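Alpha/beta hydrolase (Pseudomonas aeruginosa PAO1, PDB 4R1D) probably acts as a lipase of the alpha/beta-hydrolase fold, delivered by the H2 type VI secretion system and held in check by the immunity protein Tli4. Local coordinates at residues 70-75 and 209-214; 205-210 and 223-228; 261-266 and 280-285. One frame throughout, in Å; residues are numbered along the deposited sequence.

Contact 1 (70-75 and 209-214)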
loop_
_atom_site.group_PDB
_atom_site.type_symbol
_atom_site.label_atom_id
_atom_site.label_comp_id
_atom_site.label_asym_id
_atom_site.label_seq_id
_atom_site.Cartn_x
_atom_site.Cartn_y
_atom_site.Cartn_z
ATOM N N GLU A 70 -11.611 -2.132 -6.815
ATOM C CA GLU A 70 -10.159 -2.342 -6.818
ATOM C C GLU A 70 -9.409 -1.012 -6.934
ATOM O O GLU A 70 -9.682 -0.229 -7.839
ATOM C CB GLU A 70 -9.767 -3.246 -7.990
ATOM C CG GLU A 70 -10.328 -4.663 -7.944
ATOM C CD GLU A 70 -11.781 -4.766 -8.395
ATOM O OE1 GLU A 70 -12.343 -3.749 -8.853
ATOM O OE2 GLU A 70 -12.358 -5.875 -8.299
ATOM N N VAL A 71 -8.462 -0.759 -6.029
ATOM C CA VAL A 71 -7.652 0.455 -6.096
ATOM C C VAL A 71 -6.161 0.156 -6.237
ATOM O O VAL A 71 -5.367 1.064 -6.455
ATOM C CB VAL A 71 -7.852 1.349 -4.850
ATOM C CG1 VAL A 71 -9.298 1.858 -4.781
ATOM C CG2 VAL A 71 -7.501 0.579 -3.602
ATOM N N TRP A 72 -5.773 -1.106 -6.086
ATOM C CA TRP A 72 -4.352 -1.472 -6.204
ATOM C C TRP A 72 -4.241 -2.928 -6.623
ATOM O O TRP A 72 -4.692 -3.809 -5.903
ATOM C CB TRP A 72 -3.601 -1.288 -4.888
ATOM C CG TRP A 72 -2.118 -1.438 -5.075
ATOM C CD1 TRP A 72 -1.321 -2.474 -4.658
ATOM C CD2 TRP A 72 -1.261 -0.526 -5.769
ATOM N NE1 TRP A 72 -0.008 -2.248 -5.049
ATOM C CE2 TRP A 72 0.047 -1.058 -5.734
ATOM C CE3 TRP A 72 -1.476 0.695 -6.416
ATOM C CZ2 TRP A 72 1.133 -0.401 -6.310
ATOM C CZ3 TRP A 72 -0.393 1.349 -6.985
ATOM C CH2 TRP A 72 0.890 0.802 -6.933
ATOM N N ARG A 73 -3.665 -3.155 -7.798
ATOM C CA ARG A 73 -3.466 -4.498 -8.318
ATOM C C ARG A 73 -2.284 -4.516 -9.283
ATOM O O ARG A 73 -2.439 -4.473 -10.514
ATOM C CB ARG A 73 -4.734 -5.042 -8.957
ATOM C CG ARG A 73 -4.795 -6.561 -8.900
ATOM C CD ARG A 73 -6.129 -7.085 -9.382
ATOM N NE ARG A 73 -7.154 -7.152 -8.341
ATOM C CZ ARG A 73 -8.240 -7.904 -8.468
ATOM N NH1 ARG A 73 -8.386 -8.633 -9.566
ATOM N NH2 ARG A 73 -9.157 -7.952 -7.512
ATOM N N PRO A 74 -1.087 -4.573 -8.700
ATOM C CA PRO A 74 0.228 -4.529 -9.342
ATOM C C PRO A 74 0.436 -5.726 -10.258
ATOM O O PRO A 74 -0.181 -6.768 -10.054
ATOM C CB PRO A 74 1.188 -4.592 -8.154
ATOM C CG PRO A 74 0.405 -5.290 -7.071
ATOM C CD PRO A 74 -0.990 -4.757 -7.245
ATOM N N PRO A 75 1.302 -5.581 -11.267
ATOM C CA PRO A 75 2.131 -4.406 -11.567
ATOM C C PRO A 75 1.349 -3.320 -12.286
ATOM O O PRO A 75 0.405 -3.623 -13.021
ATOM C CB PRO A 75 3.181 -4.973 -12.525
ATOM C CG PRO A 75 2.439 -6.036 -13.261
ATOM C CD PRO A 75 1.537 -6.673 -12.228
ATOM N N TYR A 209 -1.131 -7.843 3.303
ATOM C CA TYR A 209 -1.417 -6.817 4.295
ATOM C C TYR A 209 -1.522 -5.430 3.668
ATOM O O TYR A 209 -1.051 -5.189 2.560
ATOM C CB TYR A 209 -0.374 -6.834 5.415
ATOM C CG TYR A 209 1.023 -6.491 4.930
ATOM C CD1 TYR A 209 1.898 -7.484 4.518
ATOM C CD2 TYR A 209 1.464 -5.182 4.911
ATOM C CE1 TYR A 209 3.164 -7.173 4.070
ATOM C CE2 TYR A 209 2.742 -4.857 4.466
ATOM C CZ TYR A 209 3.581 -5.857 4.051
ATOM O OH TYR A 209 4.852 -5.535 3.610
ATOM N N ASN A 210 -2.167 -4.530 4.392
ATOM C CA ASN A 210 -2.369 -3.174 3.933
ATOM C C ASN A 210 -1.059 -2.415 4.084
ATOM O O ASN A 210 -0.755 -1.911 5.156
ATOM C CB ASN A 210 -3.493 -2.533 4.748
ATOM C CG ASN A 210 -3.656 -1.050 4.471
ATOM O OD1 ASN A 210 -2.998 -0.483 3.591
ATOM N ND2 ASN A 210 -4.571 -0.415 5.212
ATOM N N TRP A 211 -0.285 -2.371 3.004
ATOM C CA TRP A 211 1.065 -1.794 3.032
ATOM C C TRP A 211 1.079 -0.266 3.177
ATOM O O TRP A 211 2.121 0.325 3.444
ATOM C CB TRP A 211 1.871 -2.255 1.804
ATOM C CG TRP A 211 1.155 -2.029 0.507
ATOM C CD1 TRP A 211 0.372 -2.931 -0.178
ATOM C CD2 TRP A 211 1.126 -0.817 -0.248
ATOM N NE1 TRP A 211 -0.127 -2.346 -1.316
ATOM C CE2 TRP A 211 0.323 -1.050 -1.383
ATOM C CE3 TRP A 211 1.720 0.441 -0.084
ATOM C CZ2 TRP A 211 0.081 -0.066 -2.345
ATOM C CZ3 TRP A 211 1.477 1.424 -1.048
ATOM C CH2 TRP A 211 0.663 1.161 -2.161
ATOM N N LEU A 212 -0.074 0.380 3.018
ATOM C CA LEU A 212 -0.143 1.830 3.227
ATOM C C LEU A 212 -0.106 2.210 4.704
ATOM O O LEU A 212 0.371 3.289 5.080
ATOM C CB LEU A 212 -1.410 2.395 2.585
ATOM C CG LEU A 212 -1.361 2.426 1.059
ATOM C CD1 LEU A 212 -2.764 2.578 0.503
ATOM C CD2 LEU A 212 -0.469 3.604 0.616
ATOM N N GLN A 213 -0.630 1.335 5.554
ATOM C CA GLN A 213 -0.676 1.646 6.967
ATOM C C GLN A 213 0.671 1.322 7.589
ATOM O O GLN A 213 1.510 0.676 6.957
ATOM C CB GLN A 213 -1.766 0.826 7.653
ATOM C CG GLN A 213 -1.347 -0.614 7.910
ATOM C CD GLN A 213 -2.498 -1.468 8.391
ATOM O OE1 GLN A 213 -3.576 -0.947 8.733
ATOM N NE2 GLN A 213 -2.291 -2.784 8.416
ATOM N N SER A 214 0.877 1.762 8.832
ATOM C CA SER A 214 2.111 1.434 9.539
ATOM C C SER A 214 2.326 -0.065 9.602
ATOM O O SER A 214 1.399 -0.829 9.845
ATOM C CB SER A 214 2.107 1.974 10.974
ATOM O OG SER A 214 3.349 1.692 11.596
#

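Contact 2 (205-210 and 223-228)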
loop_
_atom_site.group_PDB
_atom_site.type_symbol
_atom_site.label_atom_id
_atom_site.label_comp_id
_atom_site.label_asym_id
_atom_site.label_seq_id
_atom_site.Cartn_x
_atom_site.Cartn_y
_atom_site.Cartn_z
ATOM N N TRP A 205 0.502 -20.326 3.538
ATOM C CA TRP A 205 -0.614 -19.390 3.625
ATOM C C TRP A 205 -0.066 -18.000 3.345
ATOM O O TRP A 205 1.076 -17.711 3.676
ATOM C CB TRP A 205 -1.230 -19.423 5.024
ATOM C CG TRP A 205 -1.889 -20.728 5.329
ATOM C CD1 TRP A 205 -1.269 -21.901 5.650
ATOM C CD2 TRP A 205 -3.299 -20.998 5.343
ATOM N NE1 TRP A 205 -2.209 -22.885 5.872
ATOM C CE2 TRP A 205 -3.460 -22.358 5.679
ATOM C CE3 TRP A 205 -4.439 -20.221 5.100
ATOM C CZ2 TRP A 205 -4.716 -22.959 5.790
ATOM C CZ3 TRP A 205 -5.688 -20.818 5.207
ATOM C CH2 TRP A 205 -5.815 -22.179 5.541
ATOM N N CYS A 206 -0.877 -17.150 2.731
ATOM C CA CYS A 206 -0.393 -15.862 2.244
ATOM C C CYS A 206 -0.946 -14.710 3.072
ATOM O O CYS A 206 -2.127 -14.370 2.962
ATOM C CB CYS A 206 -0.802 -15.670 0.793
ATOM S SG CYS A 206 -0.091 -14.194 0.017
ATOM N N ALA A 207 -0.084 -14.113 3.889
ATOM C CA ALA A 207 -0.501 -13.028 4.770
ATOM C C ALA A 207 -0.356 -11.667 4.110
ATOM O O ALA A 207 0.428 -10.825 4.557
ATOM C CB ALA A 207 0.286 -13.072 6.075
ATOM N N GLY A 208 -1.112 -11.441 3.041
ATOM C CA GLY A 208 -1.138 -10.118 2.433
ATOM C C GLY A 208 -1.561 -9.091 3.477
ATOM O O GLY A 208 -2.279 -9.419 4.433
ATOM N N TYR A 209 -1.131 -7.843 3.303
ATOM C CA TYR A 209 -1.417 -6.817 4.295
ATOM C C TYR A 209 -1.522 -5.430 3.668
ATOM O O TYR A 209 -1.051 -5.189 2.560
ATOM C CB TYR A 209 -0.374 -6.834 5.415
ATOM C CG TYR A 209 1.023 -6.491 4.930
ATOM C CD1 TYR A 209 1.898 -7.484 4.518
ATOM C CD2 TYR A 209 1.464 -5.182 4.911
ATOM C CE1 TYR A 209 3.164 -7.173 4.070
ATOM C CE2 TYR A 209 2.742 -4.857 4.466
ATOM C CZ TYR A 209 3.581 -5.857 4.051
ATOM O OH TYR A 209 4.852 -5.535 3.610
ATOM N N ASN A 210 -2.167 -4.530 4.392
ATOM C CA ASN A 210 -2.369 -3.174 3.933
ATOM C C ASN A 210 -1.059 -2.415 4.084
ATOM O O ASN A 210 -0.755 -1.911 5.156
ATOM C CB ASN A 210 -3.493 -2.533 4.748
ATOM C CG ASN A 210 -3.656 -1.050 4.471
ATOM O OD1 ASN A 210 -2.998 -0.483 3.591
ATOM N ND2 ASN A 210 -4.571 -0.415 5.212
ATOM N N ARG A 223 -1.012 -11.226 12.872
ATOM C CA ARG A 223 -1.362 -12.002 14.057
ATOM C C ARG A 223 -2.808 -12.478 13.935
ATOM O O ARG A 223 -3.101 -13.673 14.071
ATOM C CB ARG A 223 -1.185 -11.167 15.332
ATOM C CG ARG A 223 -1.469 -11.947 16.623
ATOM C CD ARG A 223 -2.487 -11.254 17.518
ATOM N NE ARG A 223 -3.065 -12.193 18.482
ATOM C CZ ARG A 223 -4.302 -12.687 18.401
ATOM N NH1 ARG A 223 -5.110 -12.316 17.414
ATOM N NH2 ARG A 223 -4.742 -13.540 19.318
ATOM N N ASP A 224 -3.721 -11.554 13.650
ATOM C CA ASP A 224 -5.131 -11.936 13.570
ATOM C C ASP A 224 -5.367 -12.992 12.487
ATOM O O ASP A 224 -6.152 -13.925 12.678
ATOM C CB ASP A 224 -6.032 -10.719 13.338
ATOM C CG ASP A 224 -6.075 -9.776 14.535
ATOM O OD1 ASP A 224 -5.649 -10.165 15.650
ATOM O OD2 ASP A 224 -6.544 -8.633 14.358
ATOM N N TYR A 225 -4.677 -12.840 11.354
ATOM C CA TYR A 225 -4.807 -13.766 10.243
ATOM C C TYR A 225 -4.390 -15.163 10.689
ATOM O O TYR A 225 -5.106 -16.138 10.457
ATOM C CB TYR A 225 -3.945 -13.295 9.056
ATOM C CG TYR A 225 -3.875 -14.265 7.908
ATOM C CD1 TYR A 225 -5.021 -14.660 7.235
ATOM C CD2 TYR A 225 -2.654 -14.781 7.482
ATOM C CE1 TYR A 225 -4.959 -15.540 6.178
ATOM C CE2 TYR A 225 -2.582 -15.657 6.428
ATOM C CZ TYR A 225 -3.725 -16.040 5.779
ATOM O OH TYR A 225 -3.662 -16.907 4.717
ATOM N N ILE A 226 -3.236 -15.263 11.341
ATOM C CA ILE A 226 -2.761 -16.566 11.803
ATOM C C ILE A 226 -3.714 -17.161 12.846
ATOM O O ILE A 226 -4.117 -18.311 12.735
ATOM C CB ILE A 226 -1.343 -16.471 12.400
ATOM C CG1 ILE A 226 -0.337 -16.027 11.335
ATOM C CG2 ILE A 226 -0.913 -17.798 13.010
ATOM C CD1 ILE A 226 0.965 -15.521 11.927
ATOM N N GLU A 227 -4.078 -16.369 13.849
ATOM C CA GLU A 227 -4.862 -16.876 14.977
ATOM C C GLU A 227 -6.326 -17.143 14.629
ATOM O O GLU A 227 -6.958 -18.037 15.206
ATOM C CB GLU A 227 -4.773 -15.920 16.176
ATOM C CG GLU A 227 -3.355 -15.703 16.712
ATOM C CD GLU A 227 -2.732 -16.970 17.283
ATOM O OE1 GLU A 227 -3.459 -17.738 17.951
ATOM O OE2 GLU A 227 -1.518 -17.200 17.065
ATOM N N ASN A 228 -6.865 -16.373 13.690
ATOM C CA ASN A 228 -8.294 -16.431 13.406
ATOM C C ASN A 228 -8.665 -17.064 12.067
ATOM O O ASN A 228 -9.820 -17.425 11.855
ATOM C CB ASN A 228 -8.938 -15.046 13.556
ATOM C CG ASN A 228 -8.736 -14.454 14.939
ATOM O OD1 ASN A 228 -8.646 -15.172 15.937
ATOM N ND2 ASN A 228 -8.658 -13.132 15.001
#

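Contact 3 (261-266 and 280-285)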
loop_
_atom_site.group_PDB
_atom_site.type_symbol
_atom_site.label_atom_id
_atom_site.label_comp_id
_atom_site.label_asym_id
_atom_site.label_seq_id
_atom_site.Cartn_x
_atom_site.Cartn_y
_atom_site.Cartn_z
ATOM N N VAL A 261 7.308 -6.047 9.016
ATOM C CA VAL A 261 6.042 -6.514 9.579
ATOM C C VAL A 261 6.313 -7.686 10.521
ATOM O O VAL A 261 5.830 -7.711 11.655
ATOM C CB VAL A 261 5.063 -6.958 8.472
ATOM C CG1 VAL A 261 3.801 -7.596 9.081
ATOM C CG2 VAL A 261 4.715 -5.763 7.534
ATOM N N ALA A 262 7.107 -8.643 10.050
ATOM C CA ALA A 262 7.434 -9.827 10.833
ATOM C C ALA A 262 8.163 -9.461 12.126
ATOM O O ALA A 262 7.867 -9.982 13.191
ATOM C CB ALA A 262 8.277 -10.791 10.013
ATOM N N ARG A 263 9.122 -8.553 12.036
ATOM C CA ARG A 263 9.855 -8.168 13.233
ATOM C C ARG A 263 8.970 -7.435 14.237
ATOM O O ARG A 263 9.073 -7.664 15.433
ATOM C CB ARG A 263 11.096 -7.358 12.868
ATOM C CG ARG A 263 12.209 -8.220 12.262
ATOM C CD ARG A 263 13.304 -7.361 11.641
ATOM N NE ARG A 263 13.910 -6.505 12.661
ATOM C CZ ARG A 263 14.503 -5.339 12.421
ATOM N NH1 ARG A 263 14.585 -4.854 11.182
ATOM N NH2 ARG A 263 15.019 -4.648 13.435
ATOM N N ALA A 264 8.102 -6.551 13.747
ATOM C CA ALA A 264 7.126 -5.912 14.618
ATOM C C ALA A 264 6.292 -6.974 15.334
ATOM O O ALA A 264 6.046 -6.879 16.531
ATOM C CB ALA A 264 6.236 -4.961 13.821
ATOM N N LEU A 265 5.878 -7.997 14.591
ATOM C CA LEU A 265 5.078 -9.088 15.142
ATOM C C LEU A 265 5.793 -9.894 16.232
ATOM O O LEU A 265 5.254 -10.086 17.324
ATOM C CB LEU A 265 4.640 -10.035 14.020
ATOM C CG LEU A 265 3.856 -11.279 14.459
ATOM C CD1 LEU A 265 2.600 -10.922 15.250
ATOM C CD2 LEU A 265 3.496 -12.106 13.236
ATOM N N THR A 266 7.011 -10.360 15.947
ATOM C CA THR A 266 7.720 -11.211 16.901
ATOM C C THR A 266 8.531 -10.465 17.961
ATOM O O THR A 266 8.738 -10.998 19.049
ATOM C CB THR A 266 8.652 -12.235 16.225
ATOM O OG1 THR A 266 9.749 -11.567 15.595
ATOM C CG2 THR A 266 7.888 -13.077 15.196
ATOM N N GLY A 280 13.751 -12.401 3.157
ATOM C CA GLY A 280 14.353 -12.138 1.860
ATOM C C GLY A 280 14.343 -10.645 1.565
ATOM O O GLY A 280 13.329 -9.968 1.754
ATOM N N VAL A 281 15.485 -10.138 1.118
ATOM C CA VAL A 281 15.662 -8.733 0.740
ATOM C C VAL A 281 14.999 -7.694 1.643
ATOM O O VAL A 281 14.378 -6.746 1.151
ATOM C CB VAL A 281 15.292 -8.457 -0.747
ATOM C CG1 VAL A 281 16.116 -9.340 -1.668
ATOM C CG2 VAL A 281 13.766 -8.628 -1.008
ATOM N N GLN A 282 15.165 -7.848 2.954
ATOM C CA GLN A 282 14.583 -6.904 3.896
ATOM C C GLN A 282 15.381 -5.610 3.885
ATOM O O GLN A 282 16.593 -5.641 4.017
ATOM C CB GLN A 282 14.591 -7.455 5.323
ATOM C CG GLN A 282 13.864 -6.524 6.289
ATOM C CD GLN A 282 13.889 -6.978 7.739
ATOM O OE1 GLN A 282 13.962 -8.186 8.053
ATOM N NE2 GLN A 282 13.823 -6.005 8.641
ATOM N N PRO A 283 14.699 -4.477 3.733
ATOM C CA PRO A 283 15.359 -3.186 3.961
ATOM C C PRO A 283 15.310 -2.898 5.471
ATOM O O PRO A 283 14.500 -2.087 5.946
ATOM C CB PRO A 283 14.472 -2.213 3.190
ATOM C CG PRO A 283 13.089 -2.812 3.296
ATOM C CD PRO A 283 13.297 -4.325 3.301
ATOM N N ALA A 284 16.187 -3.579 6.208
ATOM C CA ALA A 284 16.116 -3.676 7.662
ATOM C C ALA A 284 16.220 -2.307 8.298
ATOM O O ALA A 284 15.587 -2.038 9.328
ATOM C CB ALA A 284 17.234 -4.603 8.191
ATOM N N THR A 285 17.008 -1.439 7.671
ATOM C CA THR A 285 17.183 -0.088 8.180
ATOM C C THR A 285 16.681 0.935 7.163
ATOM O O THR A 285 16.962 2.124 7.275
ATOM C CB THR A 285 18.658 0.192 8.526
ATOM O OG1 THR A 285 19.478 -0.069 7.371
ATOM C CG2 THR A 285 19.107 -0.683 9.695
HETATM O O HOH W 1 16.085 -2.234 12.523
#

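Contact 1 (70-75 and 209-214)
Trp-211 points the edge of its six-membered ring at a face of Trp-72, giving a T-shaped (edge-to-face) pair of indoles. The planes are inclined at 63°, and the six-membered ring of Trp-211 and the pyrrole ring of Trp-72 have centroids 4.8 Å apart. CZ2 of Trp-211 leads the approach: it lies over the Trp-72 face, displaced toward the rim, with Trp-72 CE2 3.5 Å away from it. On the other side of CE2, Trp-211 NE1 lies 3.6 Å from Trp-72 CD1. That N-H is not spent on the Trp-72 ring, because it is hydrogen-bonded to the carbonyl of Thr-60, while Trp-72 NE1 bonds to the carbonyl of Met-58. Each indole is therefore helped into its rotation by a backbone acceptor in the chain just before strand 62-64. The backbones stay well apart, and the two buried side chains bridge the gap. Trp-72 ends the edge strand 70-72 of a small antiparallel sheet, where it and Val-71 together face Leu-62 in a classic beta bulge. Its CG is anti to the backbone N (chi1 -170°), which sends the ring toward the loop 209-214. Trp-211 sits in a type I turn from Asn-210 to Gln-213, between strand 201-206 of the main parallel sheet and helix 215-238. Within this turn Asn-210 OD1 accepts from Leu-212 N at 3.1 Å, an Asx turn whose donor stands above the carbonyl plane. Leu-212 CG covers one face of Trp-211, and Leu-62 of the central strand touches both tryptophans.

Contact 2 (205-210 and 223-228)
Tyr-225 reaches from its helix to the side chains of Trp-205 and Ala-207 and the backbone of Cys-206. With CG anti to the backbone N (chi1 173°), its CB carries the ring toward the end of strand 201-206. The ring meets its first neighbour at Tyr-225 CD2, which packs 3.7 Å from Ala-207 CB. One atom further on, Tyr-225 CE2 lies 3.7 Å from Ala-207 CA. More loosely, Tyr-225 CE2 is 4.2 Å from Trp-205 CB. Tyr-225 CZ comes within 3.6 Å of Cys-206 O. This carbonyl oxygen accepts a hydrogen bond from Lys-138 NZ, and the same lysine makes a cation-pi contact with the tyrosine ring. At the tip, Tyr-225 OH lies near the plane of the Trp-205 indole, at its edge, 3.4 Å from Trp-205 CE3. Tyr-225 OH is also 3.4 Å from Cys-206 N, close against the strand backbone. The Trp-205 indole is further held by a hydrogen bond from NE1 to Tyr-234 OH, an edge-to-face contact with Phe-233 and a cation-pi contact with Arg-134. Its side chain is also about 4 Å from that of Asp-203, a ligand of the bound calcium ion. Past the strand, Ala-207 is the centre of an inverse gamma turn that leads the chain away. Packing of this kind joins an outermost strand of the parallel sheet to the helix that follows it, the beta-alpha unit of an alpha/beta-hydrolase core.

Contact 3 (261-266 and 280-285)
Arg-263 reaches from helix 258-267 to meet two residues of the loop 280-285, Gln-282 and Ala-284. The loop leaves the sheet at Gly-280, last residue of strand 274-280, whose backbone is bonded to Thr-254 and Ser-256. Gln-282 follows after Val-281, its extended chain carrying the amide across to the arginine. The amide lies at the edge of the guanidinium, the two planes 33° apart, and the atom modelled as Gln-282 NE2 is 2.9 Å from Arg-263 NH1. Oxygen and nitrogen of this amide are probably exchanged in the model; turned back, the pair may be a hydrogen bond. Helix 258-267 connects the adjacent parallel strands 250-255 and 274-280 in a beta-alpha-beta crossover, and Arg-263 ties it to the loop leaving the second strand. The helix follows the turn after strand 250-255 where this family usually has its nucleophile elbow. Pro-283 is the centre of an inverse gamma turn, with a weak bond from Ala-284 N to Gln-282 O at 3.0 Å. Ala-284 O lies near the guanidinium plane, 3.5 Å from Arg-263 NH1. A water connects them as well, accepting from Arg-263 NH2 at 2.8 Å and donating to Ala-284 O at 3.2 Å. The arginine NE bonds to Gly-422 O, and its head makes a cation-pi contact with Tyr-423. At Thr-285, N is bonded to Ser-504 OG.

From the N terminus, contact 1 closes the longest loop, bringing strand 70-72 of the small antiparallel sheet to the segment that follows strand 201-206. Contact 2 starts on that segment, sharing Tyr-209 and Asn-210 with contact 1, and closes a short loop from the strand to helix 215-238; the two loops overlap without one enclosing the other. Contact 3 comes later in series, joining helix 258-267 to the loop after strand 274-280. Its helix still touches the earlier contacts: Val-261 CG2 packs against Tyr-209 CZ at 3.7 Å, and Leu-265 CD1 against Arg-223 CB at 3.8 Å. Together they link the small sheet, the edge of the parallel sheet and its centre.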